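Peptidoglycan N-acetylglucosamine deacetylase (Agathobacter rectalis, PDB 5JMU) probably removes acetyl groups from N-acetylglucosamine residues of peptidoglycan, the crystallised part being the zinc-binding catalytic domain of a longer membrane protein. Local coordinates at residues Y23-D28 / I113-G118; D28-Y33 / N61-E66; S173-Q176 / V180-V183; A91-L96 / V137-A142. One frame throughout, in Å; residues are numbered along the deposited sequence.

Contact 1: Y23-D28 / I113-G118; sequences YLTFDD and IIRFPG. With ZN (zinc ion), chain C.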
loop_
_atom_site.group_PDB
_atom_site.type_symbol
_atom_site.label_atom_id
_atom_site.label_comp_id
_atom_site.label_asym_id
_atom_site.label_seq_id
_atom_site.Cartn_x
_atom_site.Cartn_y
_atom_site.Cartn_z
ATOM N N TYR A 23 -5.245 7.693 -4.914
ATOM C CA TYR A 23 -4.671 7.252 -3.649
ATOM C C TYR A 23 -3.249 6.841 -3.981
ATOM O O TYR A 23 -3.044 5.760 -4.561
ATOM C CB TYR A 23 -5.445 6.071 -3.057
ATOM C CG TYR A 23 -6.909 6.346 -2.710
ATOM C CD1 TYR A 23 -7.278 6.922 -1.500
ATOM C CD2 TYR A 23 -7.928 5.926 -3.580
ATOM C CE1 TYR A 23 -8.626 7.123 -1.192
ATOM C CE2 TYR A 23 -9.286 6.127 -3.278
ATOM C CZ TYR A 23 -9.630 6.722 -2.082
ATOM O OH TYR A 23 -10.967 6.913 -1.790
ATOM N N LEU A 24 -2.258 7.671 -3.627
ATOM C CA LEU A 24 -0.863 7.237 -3.765
ATOM C C LEU A 24 -0.567 6.269 -2.623
ATOM O O LEU A 24 -0.877 6.554 -1.440
ATOM C CB LEU A 24 0.112 8.432 -3.684
ATOM C CG LEU A 24 0.063 9.404 -4.840
ATOM C CD1 LEU A 24 0.994 10.597 -4.540
ATOM C CD2 LEU A 24 0.496 8.690 -6.098
ATOM N N THR A 25 -0.015 5.106 -2.952
ATOM C CA THR A 25 0.336 4.137 -1.910
ATOM C C THR A 25 1.747 3.651 -2.103
ATOM O O THR A 25 2.251 3.554 -3.227
ATOM C CB THR A 25 -0.623 2.921 -1.870
ATOM O OG1 THR A 25 -0.373 2.013 -2.977
ATOM C CG2 THR A 25 -2.075 3.406 -1.933
ATOM N N PHE A 26 2.393 3.301 -0.997
ATOM C CA PHE A 26 3.818 2.943 -1.000
ATOM C C PHE A 26 4.044 1.663 -0.199
ATOM O O PHE A 26 3.742 1.633 1.024
ATOM C CB PHE A 26 4.646 4.102 -0.402
ATOM C CG PHE A 26 4.501 5.385 -1.202
ATOM C CD1 PHE A 26 5.291 5.588 -2.346
ATOM C CD2 PHE A 26 3.556 6.342 -0.837
ATOM C CE1 PHE A 26 5.137 6.740 -3.151
ATOM C CE2 PHE A 26 3.383 7.510 -1.613
ATOM C CZ PHE A 26 4.176 7.699 -2.780
ATOM N N ASP A 27 4.655 0.670 -0.855
ATOM C CA ASP A 27 4.944 -0.629 -0.221
ATOM C C ASP A 27 6.377 -0.755 0.132
ATOM O O ASP A 27 7.250 -0.155 -0.518
ATOM C CB ASP A 27 4.683 -1.834 -1.162
ATOM C CG ASP A 27 3.220 -2.207 -1.283
ATOM O OD1 ASP A 27 2.343 -1.463 -0.816
ATOM O OD2 ASP A 27 3.010 -3.260 -1.934
ATOM N N ASP A 28 6.607 -1.592 1.133
ATOM C CA ASP A 28 7.906 -2.226 1.442
ATOM C C ASP A 28 8.794 -1.415 2.387
ATOM O O ASP A 28 9.747 -1.970 2.910
ATOM C CB ASP A 28 8.732 -2.546 0.167
ATOM C CG ASP A 28 8.277 -3.795 -0.551
ATOM O OD1 ASP A 28 7.122 -4.255 -0.350
ATOM O OD2 ASP A 28 9.016 -4.254 -1.427
ATOM N N ILE A 113 -6.023 -1.630 7.782
ATOM C CA ILE A 113 -5.944 -1.960 6.368
ATOM C C ILE A 113 -4.637 -2.694 6.146
ATOM O O ILE A 113 -3.633 -2.378 6.796
ATOM C CB ILE A 113 -5.976 -0.671 5.465
ATOM C CG1 ILE A 113 -7.150 0.233 5.864
ATOM C CG2 ILE A 113 -6.076 -1.071 3.944
ATOM C CD1 ILE A 113 -7.225 1.592 5.077
ATOM N N ILE A 114 -4.667 -3.681 5.257
ATOM C CA ILE A 114 -3.460 -4.401 4.863
ATOM C C ILE A 114 -3.328 -4.468 3.356
ATOM O O ILE A 114 -4.296 -4.215 2.605
ATOM C CB ILE A 114 -3.422 -5.857 5.449
ATOM C CG1 ILE A 114 -4.366 -6.778 4.658
ATOM C CG2 ILE A 114 -3.824 -5.862 6.904
ATOM C CD1 ILE A 114 -4.139 -8.282 5.000
ATOM N N ARG A 115 -2.124 -4.794 2.878
ATOM C CA ARG A 115 -1.933 -5.178 1.481
ATOM C C ARG A 115 -1.145 -6.469 1.500
ATOM O O ARG A 115 -0.020 -6.503 2.003
ATOM C CB ARG A 115 -1.194 -4.110 0.689
ATOM C CG ARG A 115 -0.858 -4.621 -0.771
ATOM C CD ARG A 115 -0.322 -3.456 -1.592
ATOM N NE ARG A 115 -1.385 -2.525 -1.953
ATOM C CZ ARG A 115 -1.149 -1.236 -2.271
ATOM N NH1 ARG A 115 0.100 -0.755 -2.218
ATOM N NH2 ARG A 115 -2.153 -0.426 -2.661
ATOM N N PHE A 116 -1.711 -7.519 0.923
ATOM C CA PHE A 116 -1.009 -8.786 0.860
ATOM C C PHE A 116 0.259 -8.660 0.035
ATOM O O PHE A 116 0.220 -8.059 -1.047
ATOM C CB PHE A 116 -1.886 -9.843 0.189
ATOM C CG PHE A 116 -3.061 -10.273 0.987
ATOM C CD1 PHE A 116 -2.943 -11.185 2.052
ATOM C CD2 PHE A 116 -4.333 -9.769 0.685
ATOM C CE1 PHE A 116 -4.066 -11.632 2.772
ATOM C CE2 PHE A 116 -5.481 -10.200 1.433
ATOM C CZ PHE A 116 -5.351 -11.124 2.482
ATOM N N PRO A 117 1.379 -9.248 0.504
ATOM C CA PRO A 117 2.562 -9.289 -0.352
ATOM C C PRO A 117 2.259 -10.046 -1.647
ATOM O O PRO A 117 1.692 -11.139 -1.643
ATOM C CB PRO A 117 3.605 -9.994 0.545
ATOM C CG PRO A 117 3.201 -9.513 1.964
ATOM C CD PRO A 117 1.687 -9.623 1.921
ATOM N N GLY A 118 2.587 -9.406 -2.767
ATOM C CA GLY A 118 2.297 -9.925 -4.094
ATOM C C GLY A 118 0.887 -9.568 -4.568
ATOM O O GLY A 118 0.504 -9.914 -5.695
HETATM ZN ZN ZN C . 6.029 -5.867 -1.174
HETATM O O HOH W 1 5.098 -4.653 -2.550
HETATM O O HOH W 2 7.498 -6.067 -2.679
HETATM O O HOH W 3 5.006 -7.522 -2.138
#

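Contact 2: D28-Y33 / N61-E66; sequences DGPGKY and NMIAEE. With ZN (zinc ion), chain C.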
loop_
_atom_site.group_PDB
_atom_site.type_symbol
_atom_site.label_atom_id
_atom_site.label_comp_id
_atom_site.label_asym_id
_atom_site.label_seq_id
_atom_site.Cartn_x
_atom_site.Cartn_y
_atom_site.Cartn_z
ATOM N N ASP A 28 6.607 -1.592 1.133
ATOM C CA ASP A 28 7.906 -2.226 1.442
ATOM C C ASP A 28 8.794 -1.415 2.387
ATOM O O ASP A 28 9.747 -1.970 2.910
ATOM C CB ASP A 28 8.732 -2.546 0.167
ATOM C CG ASP A 28 8.277 -3.795 -0.551
ATOM O OD1 ASP A 28 7.122 -4.255 -0.350
ATOM O OD2 ASP A 28 9.016 -4.254 -1.427
ATOM N N GLY A 29 8.490 -0.133 2.604
ATOM C CA GLY A 29 9.240 0.693 3.525
ATOM C C GLY A 29 8.821 0.444 4.967
ATOM O O GLY A 29 8.007 -0.427 5.221
ATOM N N PRO A 30 9.303 1.264 5.907
ATOM C CA PRO A 30 10.137 2.434 5.635
ATOM C C PRO A 30 11.587 2.068 5.323
ATOM O O PRO A 30 12.048 0.981 5.607
ATOM C CB PRO A 30 10.042 3.245 6.936
ATOM C CG PRO A 30 9.766 2.197 7.996
ATOM C CD PRO A 30 8.817 1.220 7.305
ATOM N N GLY A 31 12.291 3.004 4.707
ATOM C CA GLY A 31 13.698 2.830 4.391
ATOM C C GLY A 31 14.334 4.214 4.267
ATOM O O GLY A 31 13.765 5.234 4.678
ATOM N N LYS A 32 15.526 4.255 3.678
ATOM C CA LYS A 32 16.364 5.456 3.696
ATOM C C LYS A 32 15.788 6.608 2.896
ATOM O O LYS A 32 16.203 7.740 3.125
ATOM C CB LYS A 32 17.789 5.132 3.202
ATOM C CG LYS A 32 17.869 4.742 1.777
ATOM C CD LYS A 32 19.327 4.434 1.391
ATOM C CE LYS A 32 20.209 5.662 1.483
ATOM N NZ LYS A 32 21.601 5.363 0.970
ATOM N N TYR A 33 14.864 6.330 1.962
ATOM C CA TYR A 33 14.290 7.382 1.134
ATOM C C TYR A 33 12.957 7.900 1.641
ATOM O O TYR A 33 12.402 8.850 1.062
ATOM C CB TYR A 33 14.122 6.892 -0.331
ATOM C CG TYR A 33 15.427 6.280 -0.842
ATOM C CD1 TYR A 33 16.556 7.056 -0.982
ATOM C CD2 TYR A 33 15.528 4.911 -1.126
ATOM C CE1 TYR A 33 17.750 6.511 -1.402
ATOM C CE2 TYR A 33 16.704 4.360 -1.547
ATOM C CZ TYR A 33 17.801 5.156 -1.690
ATOM O OH TYR A 33 18.992 4.618 -2.108
ATOM N N ASN A 61 11.346 4.150 13.123
ATOM C CA ASN A 61 10.705 5.360 13.631
ATOM C C ASN A 61 10.005 6.174 12.556
ATOM O O ASN A 61 9.180 7.036 12.883
ATOM C CB ASN A 61 11.729 6.233 14.330
ATOM C CG ASN A 61 12.824 6.681 13.378
ATOM O OD1 ASN A 61 13.386 5.855 12.643
ATOM N ND2 ASN A 61 13.130 8.000 13.362
HETATM N N MSE A 62 10.286 5.891 11.271
HETATM C CA MSE A 62 9.519 6.573 10.213
HETATM C C MSE A 62 8.061 6.194 10.203
HETATM O O MSE A 62 7.236 6.947 9.675
HETATM C CB MSE A 62 10.102 6.308 8.835
HETATM C CG MSE A 62 11.433 6.971 8.571
HETATM SE SE MSE A 62 11.374 8.933 8.707
HETATM C CE MSE A 62 11.812 9.141 10.525
ATOM N N ILE A 63 7.721 5.049 10.799
ATOM C CA ILE A 63 6.309 4.671 10.896
ATOM C C ILE A 63 5.587 5.679 11.814
ATOM O O ILE A 63 4.476 6.132 11.509
ATOM C CB ILE A 63 6.164 3.258 11.427
ATOM C CG1 ILE A 63 6.728 2.292 10.397
ATOM C CG2 ILE A 63 4.688 2.930 11.816
ATOM C CD1 ILE A 63 6.855 0.829 10.934
ATOM N N ALA A 64 6.221 6.024 12.933
ATOM C CA ALA A 64 5.675 7.064 13.800
ATOM C C ALA A 64 5.532 8.377 13.044
ATOM O O ALA A 64 4.543 9.059 13.183
ATOM C CB ALA A 64 6.561 7.264 15.063
ATOM N N GLU A 65 6.543 8.739 12.258
ATOM C CA GLU A 65 6.486 10.003 11.504
ATOM C C GLU A 65 5.382 9.995 10.435
ATOM O O GLU A 65 4.731 11.032 10.194
ATOM C CB GLU A 65 7.854 10.288 10.856
ATOM C CG GLU A 65 8.011 11.735 10.390
ATOM C CD GLU A 65 7.945 12.790 11.513
ATOM O OE1 GLU A 65 8.211 12.479 12.697
ATOM O OE2 GLU A 65 7.634 13.962 11.201
ATOM N N GLU A 66 5.192 8.857 9.768
ATOM C CA GLU A 66 4.133 8.767 8.763
ATOM C C GLU A 66 2.773 9.078 9.392
ATOM O O GLU A 66 1.969 9.858 8.860
ATOM C CB GLU A 66 4.117 7.374 8.115
ATOM C CG GLU A 66 5.312 7.175 7.171
ATOM C CD GLU A 66 5.554 5.720 6.784
ATOM O OE1 GLU A 66 4.818 4.804 7.223
ATOM O OE2 GLU A 66 6.575 5.471 6.072
HETATM ZN ZN ZN C . 6.029 -5.867 -1.174
HETATM O O HOH W 2 7.498 -6.067 -2.679
HETATM O O HOH W 1 5.098 -4.653 -2.550
HETATM O O HOH W 3 5.006 -7.522 -2.138
#

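Contact 3: S173-Q176 / V180-V183; sequences SGVQ and VSVV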
loop_
_atom_site.group_PDB
_atom_site.type_symbol
_atom_site.label_atom_id
_atom_site.label_comp_id
_atom_site.label_asym_id
_atom_site.label_seq_id
_atom_site.Cartn_x
_atom_site.Cartn_y
_atom_site.Cartn_z
ATOM N N SER A 173 -0.284 8.069 -17.050
ATOM C CA SER A 173 -1.127 7.387 -18.029
ATOM C C SER A 173 -2.078 6.374 -17.364
ATOM O O SER A 173 -3.253 6.291 -17.766
ATOM C CB SER A 173 -0.265 6.712 -19.101
ATOM O OG SER A 173 0.579 5.753 -18.533
ATOM N N GLY A 174 -1.632 5.620 -16.353
ATOM C CA GLY A 174 -2.559 4.697 -15.697
ATOM C C GLY A 174 -3.741 5.336 -14.962
ATOM O O GLY A 174 -4.858 4.800 -14.960
ATOM N N VAL A 175 -3.510 6.480 -14.320
ATOM C CA VAL A 175 -4.566 7.183 -13.588
ATOM C C VAL A 175 -5.705 7.593 -14.502
ATOM O O VAL A 175 -6.864 7.641 -14.094
ATOM C CB VAL A 175 -3.956 8.406 -12.857
ATOM C CG1 VAL A 175 -4.968 9.496 -12.600
ATOM C CG2 VAL A 175 -3.263 7.939 -11.543
ATOM N N GLN A 176 -5.371 7.909 -15.754
ATOM C CA GLN A 176 -6.400 8.408 -16.660
ATOM C C GLN A 176 -7.387 7.324 -17.079
ATOM O O GLN A 176 -8.416 7.629 -17.695
ATOM C CB GLN A 176 -5.752 9.030 -17.893
ATOM C CG GLN A 176 -5.026 10.334 -17.534
ATOM C CD GLN A 176 -4.311 10.905 -18.715
ATOM O OE1 GLN A 176 -4.944 11.384 -19.657
ATOM N NE2 GLN A 176 -2.991 10.817 -18.711
ATOM N N VAL A 180 -11.326 6.569 -10.055
ATOM C CA VAL A 180 -10.710 6.423 -8.749
ATOM C C VAL A 180 -9.522 5.488 -8.867
ATOM O O VAL A 180 -9.694 4.320 -9.185
ATOM C CB VAL A 180 -11.733 5.883 -7.702
ATOM C CG1 VAL A 180 -10.990 5.616 -6.335
ATOM C CG2 VAL A 180 -12.916 6.880 -7.574
ATOM N N SER A 181 -8.319 6.014 -8.641
ATOM C CA SER A 181 -7.083 5.244 -8.844
ATOM C C SER A 181 -6.417 4.933 -7.532
ATOM O O SER A 181 -6.335 5.804 -6.679
ATOM C CB SER A 181 -6.052 6.017 -9.689
ATOM O OG SER A 181 -6.552 6.289 -11.008
ATOM N N VAL A 182 -5.866 3.711 -7.425
ATOM C CA VAL A 182 -4.974 3.332 -6.322
ATOM C C VAL A 182 -3.661 2.977 -7.003
ATOM O O VAL A 182 -3.581 1.990 -7.739
ATOM C CB VAL A 182 -5.498 2.107 -5.522
ATOM C CG1 VAL A 182 -4.489 1.684 -4.455
ATOM C CG2 VAL A 182 -6.882 2.444 -4.911
ATOM N N VAL A 183 -2.645 3.800 -6.762
ATOM C CA VAL A 183 -1.333 3.682 -7.422
ATOM C C VAL A 183 -0.385 2.878 -6.549
ATOM O O VAL A 183 -0.316 3.175 -5.332
ATOM C CB VAL A 183 -0.739 5.073 -7.627
ATOM C CG1 VAL A 183 0.677 4.974 -8.355
ATOM C CG2 VAL A 183 -1.709 5.967 -8.443
#

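Contact 4: A91-L96 / V137-A142; sequences AFFDDL and VNDVTA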
loop_
_atom_site.group_PDB
_atom_site.type_symbol
_atom_site.label_atom_id
_atom_site.label_comp_id
_atom_site.label_asym_id
_atom_site.label_seq_id
_atom_site.Cartn_x
_atom_site.Cartn_y
_atom_site.Cartn_z
ATOM N N ALA A 91 1.041 -18.989 10.115
ATOM C CA ALA A 91 2.274 -18.236 9.865
ATOM C C ALA A 91 1.980 -16.850 9.313
ATOM O O ALA A 91 2.625 -15.868 9.686
ATOM C CB ALA A 91 3.157 -19.031 8.889
ATOM N N PHE A 92 0.990 -16.739 8.431
ATOM C CA PHE A 92 0.633 -15.447 7.876
ATOM C C PHE A 92 0.206 -14.504 8.981
ATOM O O PHE A 92 0.680 -13.363 9.029
ATOM C CB PHE A 92 -0.487 -15.589 6.847
ATOM C CG PHE A 92 -0.905 -14.268 6.286
ATOM C CD1 PHE A 92 -0.145 -13.705 5.285
ATOM C CD2 PHE A 92 -1.994 -13.591 6.820
ATOM C CE1 PHE A 92 -0.478 -12.452 4.765
ATOM C CE2 PHE A 92 -2.351 -12.319 6.322
ATOM C CZ PHE A 92 -1.605 -11.779 5.298
ATOM N N PHE A 93 -0.682 -14.976 9.861
ATOM C CA PHE A 93 -1.205 -14.063 10.886
ATOM C C PHE A 93 -0.178 -13.826 11.973
ATOM O O PHE A 93 -0.172 -12.735 12.538
ATOM C CB PHE A 93 -2.539 -14.570 11.465
ATOM C CG PHE A 93 -3.682 -14.295 10.536
ATOM C CD1 PHE A 93 -4.053 -12.985 10.266
ATOM C CD2 PHE A 93 -4.315 -15.333 9.842
ATOM C CE1 PHE A 93 -5.099 -12.701 9.360
ATOM C CE2 PHE A 93 -5.356 -15.062 8.953
ATOM C CZ PHE A 93 -5.737 -13.758 8.707
ATOM N N ASP A 94 0.710 -14.786 12.260
ATOM C CA ASP A 94 1.794 -14.459 13.188
ATOM C C ASP A 94 2.611 -13.279 12.661
ATOM O O ASP A 94 2.923 -12.332 13.401
ATOM C CB ASP A 94 2.713 -15.655 13.416
ATOM C CG ASP A 94 2.119 -16.715 14.368
ATOM O OD1 ASP A 94 1.103 -16.476 15.030
ATOM O OD2 ASP A 94 2.713 -17.803 14.427
ATOM N N ASP A 95 2.946 -13.318 11.382
ATOM C CA ASP A 95 3.660 -12.193 10.788
ATOM C C ASP A 95 2.844 -10.905 10.730
ATOM O O ASP A 95 3.372 -9.826 11.043
ATOM C CB ASP A 95 4.129 -12.602 9.385
ATOM C CG ASP A 95 4.895 -11.489 8.682
ATOM O OD1 ASP A 95 6.138 -11.446 8.842
ATOM O OD2 ASP A 95 4.227 -10.720 7.948
ATOM N N LEU A 96 1.566 -10.996 10.382
ATOM C CA LEU A 96 0.722 -9.803 10.293
ATOM C C LEU A 96 0.637 -9.149 11.679
ATOM O O LEU A 96 0.776 -7.914 11.813
ATOM C CB LEU A 96 -0.677 -10.192 9.759
ATOM C CG LEU A 96 -1.702 -9.062 9.677
ATOM C CD1 LEU A 96 -2.695 -9.420 8.580
ATOM C CD2 LEU A 96 -2.505 -8.896 10.969
ATOM N N VAL A 137 -8.288 -14.169 2.364
ATOM C CA VAL A 137 -9.157 -13.002 2.139
ATOM C C VAL A 137 -10.373 -13.155 3.048
ATOM O O VAL A 137 -10.880 -12.156 3.564
ATOM C CB VAL A 137 -9.562 -12.793 0.667
ATOM C CG1 VAL A 137 -8.307 -12.439 -0.158
ATOM C CG2 VAL A 137 -10.330 -13.993 0.068
ATOM N N ASN A 138 -10.794 -14.386 3.282
ATOM C CA ASN A 138 -11.898 -14.575 4.209
ATOM C C ASN A 138 -11.462 -14.380 5.673
ATOM O O ASN A 138 -12.185 -13.729 6.450
ATOM C CB ASN A 138 -12.529 -15.950 3.936
ATOM C CG ASN A 138 -13.347 -15.957 2.614
ATOM O OD1 ASN A 138 -14.440 -15.384 2.585
ATOM N ND2 ASN A 138 -12.817 -16.584 1.524
ATOM N N ASP A 139 -10.293 -14.868 6.042
ATOM C CA ASP A 139 -9.832 -14.727 7.434
ATOM C C ASP A 139 -9.548 -13.266 7.786
ATOM O O ASP A 139 -9.842 -12.831 8.916
ATOM C CB ASP A 139 -8.587 -15.577 7.673
ATOM C CG ASP A 139 -8.878 -17.074 7.574
ATOM O OD1 ASP A 139 -9.945 -17.490 8.024
ATOM O OD2 ASP A 139 -8.066 -17.797 6.974
ATOM N N VAL A 140 -8.961 -12.504 6.870
ATOM C CA VAL A 140 -8.665 -11.108 7.139
ATOM C C VAL A 140 -9.970 -10.352 7.372
ATOM O O VAL A 140 -10.099 -9.542 8.288
ATOM C CB VAL A 140 -7.835 -10.528 5.948
ATOM C CG1 VAL A 140 -7.841 -9.012 5.908
ATOM C CG2 VAL A 140 -6.409 -11.062 6.016
ATOM N N THR A 141 -10.978 -10.650 6.540
ATOM C CA THR A 141 -12.289 -10.024 6.665
ATOM C C THR A 141 -12.941 -10.374 8.005
ATOM O O THR A 141 -13.522 -9.485 8.680
ATOM C CB THR A 141 -13.164 -10.458 5.486
ATOM O OG1 THR A 141 -12.485 -10.078 4.269
ATOM C CG2 THR A 141 -14.525 -9.797 5.567
ATOM N N ALA A 142 -12.860 -11.651 8.399
ATOM C CA ALA A 142 -13.438 -12.096 9.680
ATOM C C ALA A 142 -12.765 -11.373 10.846
ATOM O O ALA A 142 -13.385 -11.157 11.910
ATOM C CB ALA A 142 -13.266 -13.617 9.823
#

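Contact 1: Y23-D28 / I113-G118
Arg115 reaches from the loop after strand 113-114 to Thr25 and Asp27 on strand 21-27. Its CB and CG carry the chain inward, with CG anti to the backbone N (chi1 174°), and the bend comes only at chi3, next to the polar end. There CD lies 3.4 Å from both OD1 and OD2 of Asp27. NE turns instead to the carbonyl of Cys148. NH1 forms a salt bridge of 2.7 Å with Asp27 OD1, meeting that oxygen from above the carboxylate plane, and also donates to Thr25 OG1 at 2.9 Å. NH2 joins it at 3.0 Å on the same hydroxyl oxygen, so Thr25 OG1 sits end-on in the guanidinium plane while itself bonding to Val183 O; Asp149 O takes a further bond from NH2. The other Asp27 oxygen, OD2, accepts from a zinc-bound water at 2.6 Å, and Asp28 OD1 binds the zinc directly with His76, His80 and three waters. Asp27 is thus a second-shell residue, and the Arg115 guanidinium behind it grips its OD1; the Arg115 carbonyl also bonds to ND1 of the zinc ligand His76. A leucine here would probably leave Asp27 OD1 without its charged mate and the carboxylate freer to turn. In this NodB homology domain, strand 21-27 runs in the parallel sheet between strands 49-53 and 180-186, whose Phe51 and Leu184 pack against Arg115.

Contact 2: D28-Y33 / N61-E66
Pro30 sets its ring on helix 61-68, against Met62 and Ile63. Its CB lies 3.6 Å from CB of Met62, a selenomethionine, so the helix is met close to its backbone. Beyond that point the Met62 chain leaves: bent at both chi2 (-60°) and chi3, it carries the selenium away from the proline, on the flank where helix 34-43 brings Gln35. Ile63 behaves in the contrary way. Its CG1 branch is anti to the carbonyl carbon (chi1 -67°), and this brings CG1 within 3.9 Å of Pro30 CG, with CD1 4.1 Å from Pro30 CD. The ring and the isoleucine branch cross at a slant. On the next turn Glu66 OE2 stands 4.2 Å from Pro30 CB. The peptide bond between Gly29 and Pro30 is cis, and it follows closely on Asp28, whose OD1 is one of the zinc ligands. The segment is the DGP part of the NodB motif. Between loop and helix the touch is almost wholly carbon on carbon, which suggests that fit of shape, rather than polar bonding, sets this zinc-binding loop against helix 61-68.

Contact 3: S173-Q176 / V180-V183
None of the three side chains that meet here, Val175, Ser181 and Val183, carries a flat group; aliphatic branches and one hydroxyl make the contact. Ser181 points its CB at the end of helix 164-175, and its OG, anti to the carbonyl carbon (chi1 -62°), lies 3.4 Å from Val175 CA. From the helix side Val175 brings its CG2 methyl to 3.7 Å from Ser181 OG and 3.9 Å from Ser181 CB. The same methyl reaches Val183 CG2 at 4.0 Å, so a single branch spans two residues on the same side of the strand. Val175 was modelled in two conformers, and these methyl contacts hold for one of them. Ile22 of strand 21-27 touches both valines, while Val152 of strand 152-153 touches Ser181 and Val183. The contact spans the short connection, three residues between the segments, by which the helix of a beta-alpha-beta unit, strand 152-153 to helix 164-175 to strand 180-186, returns to the sheet. Its chemistry is mainly van der Waals, and the small serine is consistent with the close approach of helix and strand, the CA atoms of Val175 and Ser181 being 5.7 Å apart.

Contact 4: A91-L96 / V137-A142
Phe93 of helix 89-107 drives its ring toward helix 132-142, where Asp139 and Val140 receive it. The segment axes stay 12.0 Å apart at their nearest and run at 44° to each other, and the Phe93 ring spans much of the interval. The tight part lies at the far end of the ring: Phe93 CE2 and CZ both come within 3.5 Å of Asp139 CB, which meets the ring at its edge. The CG of Phe93 is anti to the carbonyl carbon (chi1 -78°), a setting that sends the ring across to the other helix. Val140 CG2 adds an oblique touch 3.9 Å from Phe93 CZ, though Val140 was modelled in two conformers. Phe92 reaches the same methyl more loosely, its CE2 4.3 Å away, and lays its CD2 3.9 Å over the centre of the Phe93 ring. Arg143 makes a cation-pi contact with that ring. Replacing Phe93 by alanine would probably open a gap beside Asp139 CB and Val140 CG2 and leave Arg143 without its aromatic partner. Toward solvent the character changes. Asn138, Thr141 and Ala142 are exposed on the outer side of helix 132-142, where Thr141 OG1 donates to Val137 O at 2.7 Å, a bond inside the helix that adds nothing to the contact. Chemically, then, an apolar seam of phenyl ring, methylene and methyl joins the helices, while the Asp139 side chain that supplies the methylene also lies close to Glu89 and a magnesium ion.

Contact 1 lies almost at the centre of the chain and is the polar one of the four, a salt bridge beside the zinc; contacts 2, 3 and 4 sit about 13 to 16 Å from that centre and rest mainly on apolar touches, with one serine hydroxyl in contact 3. All four are buried, though contact 4 borders exposed residues of helix 132-142. Contacts 1 and 2 share Asp28, where strand 21-27 passes into the loop of contact 2. Contact 3 uses the neighbouring strand 180-186, and a probable hydrogen bond between Tyr23 N and Ser181 O joins it to contact 1. Contact 4 reaches contact 1 through Phe92 and Phe116. Contacts 2 and 3 lie on opposite sides of the chain's centre.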